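Local coordinates for protein 3-phytase (Klebsiella pneumoniae, PDB 2WNH) that probably removes phosphate from phytate (inositol hexakisphosphate), as a 3-phytase of the histidine acid phosphatase family, at residues B[69-72]-B[73-77]; B[107-110]-B[111-115]; B[345-349]-B[350-354]. The protein carries 3 engineered substitutions. One frame throughout, in Å; residues are numbered along the deposited sequence.

In the fold
All three interactions are local contacts at helix ends. Interaction 1 is the last two turns of helix 58-77, interaction 2 the end of helix 99-112, and interaction 3 the short helix 345-349 with the loop after it. Interaction 2 is buried and apolar, apart from one aspartate. Interactions 1 and 3 are partly buried and carry more charge. Interactions 1 and 2 touch: Arg76 reaches the carbonyl oxygen of Ala112, so the two helix ends are joined. Interaction 3 meets interaction 1 through Thr353 and Pro354 on Glu70. Its centre lies about 18 Å from that of interaction 2, and they do not touch. Residues of all three contacts meet the third subunit, while 73-77 also meets the second.

Interaction 1: residues B[69-72]-B[73-77]. With NA (sodium ion), chain G; NA (sodium ion), chain C.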
loop_
_atom_site.group_PDB
_atom_site.type_symbol
_atom_site.label_atom_id
_atom_site.label_comp_id
_atom_site.label_asym_id
_atom_site.label_seq_id
_atom_site.Cartn_x
_atom_site.Cartn_y
_atom_site.Cartn_z
ATOM N N ARG B 69 13.611 4.609 -8.106
ATOM C CA ARG B 69 12.831 4.145 -6.945
ATOM C C ARG B 69 13.747 3.783 -5.789
ATOM O O ARG B 69 13.543 4.240 -4.655
ATOM C CB ARG B 69 11.970 2.925 -7.303
ATOM C CG ARG B 69 11.176 2.373 -6.103
ATOM C CD ARG B 69 10.361 1.119 -6.434
ATOM N NE ARG B 69 9.538 1.192 -7.656
ATOM C CZ ARG B 69 8.753 2.207 -8.014
ATOM N NH1 ARG B 69 8.693 3.326 -7.288
ATOM N NH2 ARG B 69 8.056 2.118 -9.146
ATOM N N GLU B 70 14.785 3.002 -6.076
ATOM C CA GLU B 70 15.725 2.614 -5.014
ATOM C C GLU B 70 16.483 3.848 -4.486
ATOM O O GLU B 70 16.725 3.959 -3.284
ATOM C CB GLU B 70 16.662 1.522 -5.517
ATOM C CG GLU B 70 15.928 0.253 -5.979
ATOM C CD GLU B 70 15.115 -0.430 -4.875
ATOM O OE1 GLU B 70 15.533 -0.389 -3.692
ATOM O OE2 GLU B 70 14.067 -1.032 -5.200
ATOM N N GLU B 71 16.806 4.783 -5.382
ATOM C CA GLU B 71 17.492 6.025 -5.022
ATOM C C GLU B 71 16.639 6.895 -4.097
ATOM O O GLU B 71 17.138 7.443 -3.095
ATOM C CB GLU B 71 17.841 6.808 -6.294
ATOM C CG GLU B 71 18.817 7.936 -6.040
ATOM C CD GLU B 71 19.220 8.667 -7.307
ATOM O OE1 GLU B 71 18.645 8.394 -8.382
ATOM O OE2 GLU B 71 20.090 9.558 -7.182
ATOM N N GLY B 72 15.357 7.057 -4.434
ATOM C CA GLY B 72 14.479 7.855 -3.573
ATOM C C GLY B 72 14.356 7.230 -2.183
ATOM O O GLY B 72 14.378 7.939 -1.155
ATOM N N GLN B 73 14.240 5.899 -2.142
ATOM C CA GLN B 73 14.157 5.191 -0.855
ATOM C C GLN B 73 15.442 5.420 -0.049
ATOM O O GLN B 73 15.391 5.663 1.161
ATOM C CB GLN B 73 13.874 3.692 -1.062
ATOM C CG GLN B 73 12.463 3.423 -1.622
ATOM C CD GLN B 73 12.196 1.969 -1.986
ATOM O OE1 GLN B 73 13.062 1.096 -1.822
ATOM N NE2 GLN B 73 10.960 1.691 -2.467
ATOM N N HIS B 74 16.585 5.348 -0.732
ATOM C CA HIS B 74 17.896 5.521 -0.098
ATOM C C HIS B 74 18.020 6.910 0.524
ATOM O O HIS B 74 18.425 7.047 1.669
ATOM C CB HIS B 74 19.007 5.251 -1.131
ATOM C CG HIS B 74 20.380 5.630 -0.677
ATOM N ND1 HIS B 74 21.074 4.922 0.284
ATOM C CD2 HIS B 74 21.214 6.616 -1.095
ATOM C CE1 HIS B 74 22.266 5.468 0.456
ATOM N NE2 HIS B 74 22.375 6.502 -0.364
ATOM N N TYR B 75 17.657 7.947 -0.227
ATOM C CA TYR B 75 17.746 9.307 0.276
ATOM C C TYR B 75 16.703 9.681 1.344
ATOM O O TYR B 75 16.955 10.579 2.155
ATOM C CB TYR B 75 17.819 10.318 -0.879
ATOM C CG TYR B 75 19.128 10.275 -1.658
ATOM C CD1 TYR B 75 20.381 10.117 -1.000
ATOM C CD2 TYR B 75 19.135 10.420 -3.056
ATOM C CE1 TYR B 75 21.606 10.097 -1.740
ATOM C CE2 TYR B 75 20.344 10.388 -3.788
ATOM C CZ TYR B 75 21.572 10.213 -3.116
ATOM O OH TYR B 75 22.759 10.221 -3.832
ATOM N N ARG B 76 15.564 8.987 1.381
ATOM C CA ARG B 76 14.633 9.157 2.520
ATOM C C ARG B 76 15.221 8.470 3.758
ATOM O O ARG B 76 15.122 9.009 4.882
ATOM C CB ARG B 76 13.236 8.615 2.180
ATOM C CG ARG B 76 12.452 9.536 1.268
ATOM C CD ARG B 76 11.015 9.043 1.034
ATOM N NE ARG B 76 10.975 8.009 0.018
ATOM C CZ ARG B 76 10.952 8.242 -1.303
ATOM N NH1 ARG B 76 10.941 9.483 -1.795
ATOM N NH2 ARG B 76 10.937 7.203 -2.121
ATOM N N GLN B 77 15.797 7.283 3.570
ATOM C CA GLN B 77 16.422 6.503 4.661
ATOM C C GLN B 77 17.505 7.343 5.347
ATOM O O GLN B 77 17.582 7.391 6.575
ATOM C CB GLN B 77 16.965 5.149 4.134
ATOM C CG GLN B 77 18.082 4.461 4.961
ATOM C CD GLN B 77 17.600 3.804 6.248
ATOM O OE1 GLN B 77 16.402 3.602 6.436
ATOM N NE2 GLN B 77 18.540 3.459 7.138
HETATM NA NA NA G . 13.394 9.446 6.692
HETATM NA NA NA C . 13.710 8.908 6.789
HETATM O O HOH W 1 11.005 5.501 -4.338
HETATM O O HOH W 2 22.613 8.246 -6.093
#
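The guanidinium of Arg76 lies flat over the carbonyl of Gly72, whose O sits 3.4 Å above the plane, over its centre. At the edge of this group, in its plane, is a water. The water accepts a weak bond from Arg76 NH2 and can donate to Arg69 O, though other acceptors compete. The bend of the arginine chain at chi3 (-81°) folds the group back over the glycine, where a backbone without a side chain lies beneath it. NH2 also bonds to Ala112 O.

The ring of Tyr75 meets Glu71 at its edge. Glu71 OE2 lies near the ring plane, 3.5 Å from Tyr75 CE2, and Glu71 CG is 3.7 Å from the same carbon. The carboxylate and ring planes are 50° apart. A second water donates to both Glu71 OE2 and Tyr75 OH. Glu71 OE1 forms a salt bridge with Lys67, one turn earlier, and Tyr75 OH bonds to Glu324.

Gln73 runs beside both Arg69 and Glu70, pointing the same way as each. Its NE2 packs on Arg69 CG at 3.7 Å in one of the two arginine conformers. The Gln73 amide is nearly perpendicular to the Glu70 carboxylate, with planes 80° apart.

The backbone is regular helix. Gln73 N, His74 N, Tyr75 N and Arg76 N each bond to the carbonyl oxygen four residues back, the first to Arg69 O at 3.1 Å. Near the end of helix 58-77, Arg76 O binds a sodium ion, 2.4 Å away in the nearer of two overlapping, alternative positions. Arg76 O of the second subunit is the other ligand.

Tyr75 packs on Leu16 and Val19 of strand 14-24. Arg69 and Arg76 face Pro114 and Phe113, just after helix 99-112. Glu70 touches Thr353 in the loop after helix 345-349.

Interaction 2: residues B[107-110]-B[111-115]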
loop_
_atom_site.group_PDB
_atom_site.type_symbol
_atom_site.label_atom_id
_atom_site.label_comp_id
_atom_site.label_asym_id
_atom_site.label_seq_id
_atom_site.Cartn_x
_atom_site.Cartn_y
_atom_site.Cartn_z
ATOM N N ALA B 107 11.318 9.615 -15.819
ATOM C CA ALA B 107 11.423 8.267 -15.232
ATOM C C ALA B 107 12.085 8.273 -13.862
ATOM O O ALA B 107 11.632 7.554 -12.955
ATOM C CB ALA B 107 12.146 7.300 -16.188
ATOM N N LEU B 108 13.140 9.076 -13.685
ATOM C CA LEU B 108 13.843 9.083 -12.405
ATOM C C LEU B 108 12.960 9.592 -11.282
ATOM O O LEU B 108 12.954 8.975 -10.218
ATOM C CB LEU B 108 15.100 9.967 -12.456
ATOM C CG LEU B 108 16.262 9.272 -13.180
ATOM C CD1 LEU B 108 17.416 10.238 -13.539
ATOM C CD2 LEU B 108 16.840 8.110 -12.344
ATOM N N VAL B 109 12.199 10.667 -11.526
ATOM C CA VAL B 109 11.339 11.220 -10.452
ATOM C C VAL B 109 10.032 10.430 -10.292
ATOM O O VAL B 109 9.473 10.355 -9.190
ATOM C CB VAL B 109 11.110 12.748 -10.576
ATOM C CG1 VAL B 109 12.402 13.490 -10.256
ATOM C CG2 VAL B 109 10.589 13.118 -11.980
ATOM N N ASP B 110 9.566 9.830 -11.391
ATOM C CA ASP B 110 8.450 8.854 -11.384
ATOM C C ASP B 110 8.752 7.705 -10.398
ATOM O O ASP B 110 7.904 7.330 -9.590
ATOM C CB ASP B 110 8.287 8.302 -12.825
ATOM C CG ASP B 110 6.883 7.748 -13.128
ATOM O OD1 ASP B 110 5.970 7.733 -12.273
ATOM O OD2 ASP B 110 6.699 7.321 -14.290
ATOM N N GLY B 111 9.981 7.189 -10.433
ATOM C CA GLY B 111 10.424 6.142 -9.513
ATOM C C GLY B 111 10.690 6.665 -8.107
ATOM O O GLY B 111 10.261 6.070 -7.097
ATOM N N ALA B 112 11.421 7.771 -8.031
ATOM C CA ALA B 112 11.876 8.291 -6.723
ATOM C C ALA B 112 10.736 8.795 -5.860
ATOM O O ALA B 112 10.829 8.704 -4.641
ATOM C CB ALA B 112 12.945 9.390 -6.894
ATOM N N PHE B 113 9.675 9.326 -6.485
ATOM C CA PHE B 113 8.537 9.914 -5.763
ATOM C C PHE B 113 7.239 9.344 -6.313
ATOM O O PHE B 113 6.553 9.995 -7.105
ATOM C CB PHE B 113 8.581 11.443 -5.934
ATOM C CG PHE B 113 9.908 12.050 -5.529
ATOM C CD1 PHE B 113 10.241 12.186 -4.175
ATOM C CD2 PHE B 113 10.825 12.464 -6.494
ATOM C CE1 PHE B 113 11.478 12.746 -3.788
ATOM C CE2 PHE B 113 12.060 13.008 -6.141
ATOM C CZ PHE B 113 12.397 13.170 -4.796
ATOM N N PRO B 114 6.930 8.090 -5.948
ATOM C CA PRO B 114 5.802 7.368 -6.584
ATOM C C PRO B 114 4.472 8.138 -6.551
ATOM O O PRO B 114 4.007 8.542 -5.484
ATOM C CB PRO B 114 5.714 6.072 -5.777
ATOM C CG PRO B 114 7.170 5.849 -5.305
ATOM C CD PRO B 114 7.621 7.261 -4.946
ATOM N N GLY B 115 3.892 8.355 -7.732
ATOM C CA GLY B 115 2.584 8.993 -7.887
ATOM C C GLY B 115 2.517 10.468 -7.538
ATOM O O GLY B 115 1.439 11.032 -7.427
HETATM O O HOH W 3 4.891 6.657 -9.883
#
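Phe113 turns its CG away from its own carbonyl carbon (chi1 -54°), which brings the ring back beside Val109. Val109 has CG1 placed likewise, anti to the carbonyl carbon at chi1 -70°, which puts this methyl near the ring; CB, set by the backbone, touches it too. Phe113 CD2 comes to 4.1 Å from Val109 CB, and CE2 to 4.2 Å from CG1. The two side chains run at a slant to each other. Val109 O lies near the ring plane, at its edge. One face of the ring carries the methyl of Ala112, whose CB is 3.7 Å above the plane and shifted toward the rim.

Three backbone bonds close the last turns. Gly111 N bonds to Ala107 O at 3.0 Å, Ala112 N to Leu108 O, and Phe113 N to Val109 O at 2.9 Å. Phe113 is the first residue to leave helical angles, yet its N-H still completes the final turn.

Asp110 is buried, but its carboxylate has several partners. A water 2.8 Å from Asp110 OD1 can donate to it, though other acceptors compete, and it accepts a bond from Gly115 N at 2.9 Å. It thus bridges the helix to the chain beyond Pro114. OD2 bonds to Tyr61 of helix 58-77. In the third subunit, Asn221 bonds to OD1 and His59 to OD2.

Val109 and Phe113 pack on Ile91 of strand 91-95, while Leu108 meets Leu286 and Ala112 meets Trp284, both of strand 284-289. The arrangement is the C-terminal end of a helix laid on the central sheet, in keeping with the alpha/beta core of histidine acid phosphatases.

Interaction 3: residues B[345-349]-B[350-354]; sequences LDDLR and RLQTP
A Schellman motif ends helix 345-349. Leu351, with a positive phi of 49°, is the first residue to leave helical angles. Two bonds run back into the last turn. Gln352 N reaches Asp347 O at 2.9 Å, in the carbonyl plane. Leu351 N reaches Leu348 O at 3.2 Å, approaching from above the carbonyl plane. Before them, Arg350 N bonds to Asp346 O at 2.8 Å.

The side chains of Asp347 and Gln352 lie side by side across the turn. Asp347 OD1 is 3.8 Å from both CB and CG of Gln352. The Gln352 chain bends at chi2 (67°), and its NE2 donates an almost straight bond to Thr353 O at 3.0 Å, which holds the amide in place. In one of its two conformers, Arg350 lays its CG 3.2 Å from Asp346 O.

The Gln352 side chain also touches His358, a magnesium ligand seen in this protein, though no magnesium is bound to this chain. Arg349 bonds to the carbonyls of Trp218 and Leu222, and to Gly115 O of the third subunit. Leu345 and Leu348 pack on helix 204-219, and Leu351 on helix 58-77.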
loop_
_atom_site.group_PDB
_atom_site.type_symbol
_atom_site.label_atom_id
_atom_site.label_comp_id
_atom_site.label_asym_id
_atom_site.label_seq_id
_atom_site.Cartn_x
_atom_site.Cartn_y
_atom_site.Cartn_z
ATOM N N LEU B 345 25.060 -5.479 -17.210
ATOM C CA LEU B 345 24.391 -5.800 -18.467
ATOM C C LEU B 345 23.177 -6.717 -18.283
ATOM O O LEU B 345 22.116 -6.474 -18.873
ATOM C CB LEU B 345 25.388 -6.474 -19.423
ATOM C CG LEU B 345 26.401 -5.523 -20.046
ATOM C CD1 LEU B 345 27.599 -6.343 -20.532
ATOM C CD2 LEU B 345 25.787 -4.724 -21.177
ATOM N N ASP B 346 23.334 -7.774 -17.498
ATOM C CA ASP B 346 22.199 -8.693 -17.329
ATOM C C ASP B 346 21.101 -8.084 -16.452
ATOM O O ASP B 346 19.921 -8.334 -16.690
ATOM C CB ASP B 346 22.636 -10.087 -16.847
ATOM C CG ASP B 346 23.156 -10.963 -17.994
ATOM O OD1 ASP B 346 22.794 -10.709 -19.181
ATOM O OD2 ASP B 346 23.934 -11.883 -17.698
ATOM N N ASP B 347 21.485 -7.268 -15.473
ATOM C CA ASP B 347 20.503 -6.582 -14.607
ATOM C C ASP B 347 19.614 -5.638 -15.428
ATOM O O ASP B 347 18.395 -5.563 -15.194
ATOM C CB ASP B 347 21.205 -5.864 -13.445
ATOM C CG ASP B 347 21.549 -6.827 -12.282
ATOM O OD1 ASP B 347 21.197 -8.034 -12.334
ATOM O OD2 ASP B 347 22.155 -6.374 -11.308
ATOM N N LEU B 348 20.211 -4.943 -16.402
ATOM C CA LEU B 348 19.446 -4.066 -17.301
ATOM C C LEU B 348 18.532 -4.908 -18.178
ATOM O O LEU B 348 17.352 -4.613 -18.292
ATOM C CB LEU B 348 20.384 -3.232 -18.182
ATOM C CG LEU B 348 21.091 -2.121 -17.417
ATOM C CD1 LEU B 348 22.244 -1.572 -18.279
ATOM C CD2 LEU B 348 20.149 -0.985 -16.994
ATOM N N ARG B 349 19.083 -5.974 -18.774
ATOM C CA ARG B 349 18.303 -6.844 -19.641
ATOM C C ARG B 349 17.097 -7.430 -18.901
ATOM O O ARG B 349 16.006 -7.532 -19.475
ATOM C CB ARG B 349 19.181 -7.967 -20.204
ATOM C CG ARG B 349 18.475 -8.818 -21.268
ATOM C CD ARG B 349 19.449 -9.742 -21.978
ATOM N NE ARG B 349 18.766 -10.602 -22.952
ATOM C CZ ARG B 349 18.495 -10.280 -24.217
ATOM N NH1 ARG B 349 18.856 -9.096 -24.715
ATOM N NH2 ARG B 349 17.877 -11.167 -25.008
ATOM N N ARG B 350 17.300 -7.784 -17.633
ATOM C CA ARG B 350 16.256 -8.449 -16.816
ATOM C C ARG B 350 15.322 -7.481 -16.074
ATOM O O ARG B 350 14.394 -7.919 -15.372
ATOM C CB ARG B 350 16.915 -9.411 -15.816
ATOM C CG ARG B 350 17.698 -10.584 -16.474
ATOM C CD ARG B 350 18.494 -11.343 -15.421
ATOM N NE ARG B 350 17.594 -11.777 -14.345
ATOM C CZ ARG B 350 16.902 -12.915 -14.347
ATOM N NH1 ARG B 350 17.011 -13.773 -15.353
ATOM N NH2 ARG B 350 16.104 -13.200 -13.330
ATOM N N LEU B 351 15.547 -6.177 -16.224
ATOM C CA LEU B 351 14.831 -5.164 -15.422
ATOM C C LEU B 351 14.876 -5.509 -13.931
ATOM O O LEU B 351 13.862 -5.390 -13.208
ATOM C CB LEU B 351 13.394 -4.963 -15.917
ATOM C CG LEU B 351 13.263 -4.342 -17.317
ATOM C CD1 LEU B 351 11.811 -4.249 -17.727
ATOM C CD2 LEU B 351 13.919 -2.934 -17.352
ATOM N N GLN B 352 16.065 -5.916 -13.483
ATOM C CA GLN B 352 16.289 -6.212 -12.067
ATOM C C GLN B 352 16.283 -4.923 -11.247
ATOM O O GLN B 352 16.977 -3.977 -11.588
ATOM C CB GLN B 352 17.641 -6.919 -11.894
ATOM C CG GLN B 352 18.080 -7.121 -10.436
ATOM C CD GLN B 352 17.171 -8.090 -9.712
ATOM O OE1 GLN B 352 16.972 -9.215 -10.170
ATOM N NE2 GLN B 352 16.575 -7.645 -8.606
ATOM N N THR B 353 15.539 -4.876 -10.142
ATOM C CA THR B 353 15.657 -3.688 -9.291
ATOM C C THR B 353 16.945 -3.746 -8.485
ATOM O O THR B 353 17.258 -4.799 -7.928
ATOM C CB THR B 353 14.507 -3.529 -8.293
ATOM O OG1 THR B 353 13.316 -4.087 -8.848
ATOM C CG2 THR B 353 14.299 -2.030 -8.028
ATOM N N PRO B 354 17.684 -2.617 -8.413
ATOM C CA PRO B 354 18.920 -2.574 -7.638
ATOM C C PRO B 354 18.627 -2.461 -6.162
ATOM O O PRO B 354 18.932 -1.426 -5.545
ATOM C CB PRO B 354 19.615 -1.303 -8.125
ATOM C CG PRO B 354 18.556 -0.447 -8.692
ATOM C CD PRO B 354 17.390 -1.326 -9.070
#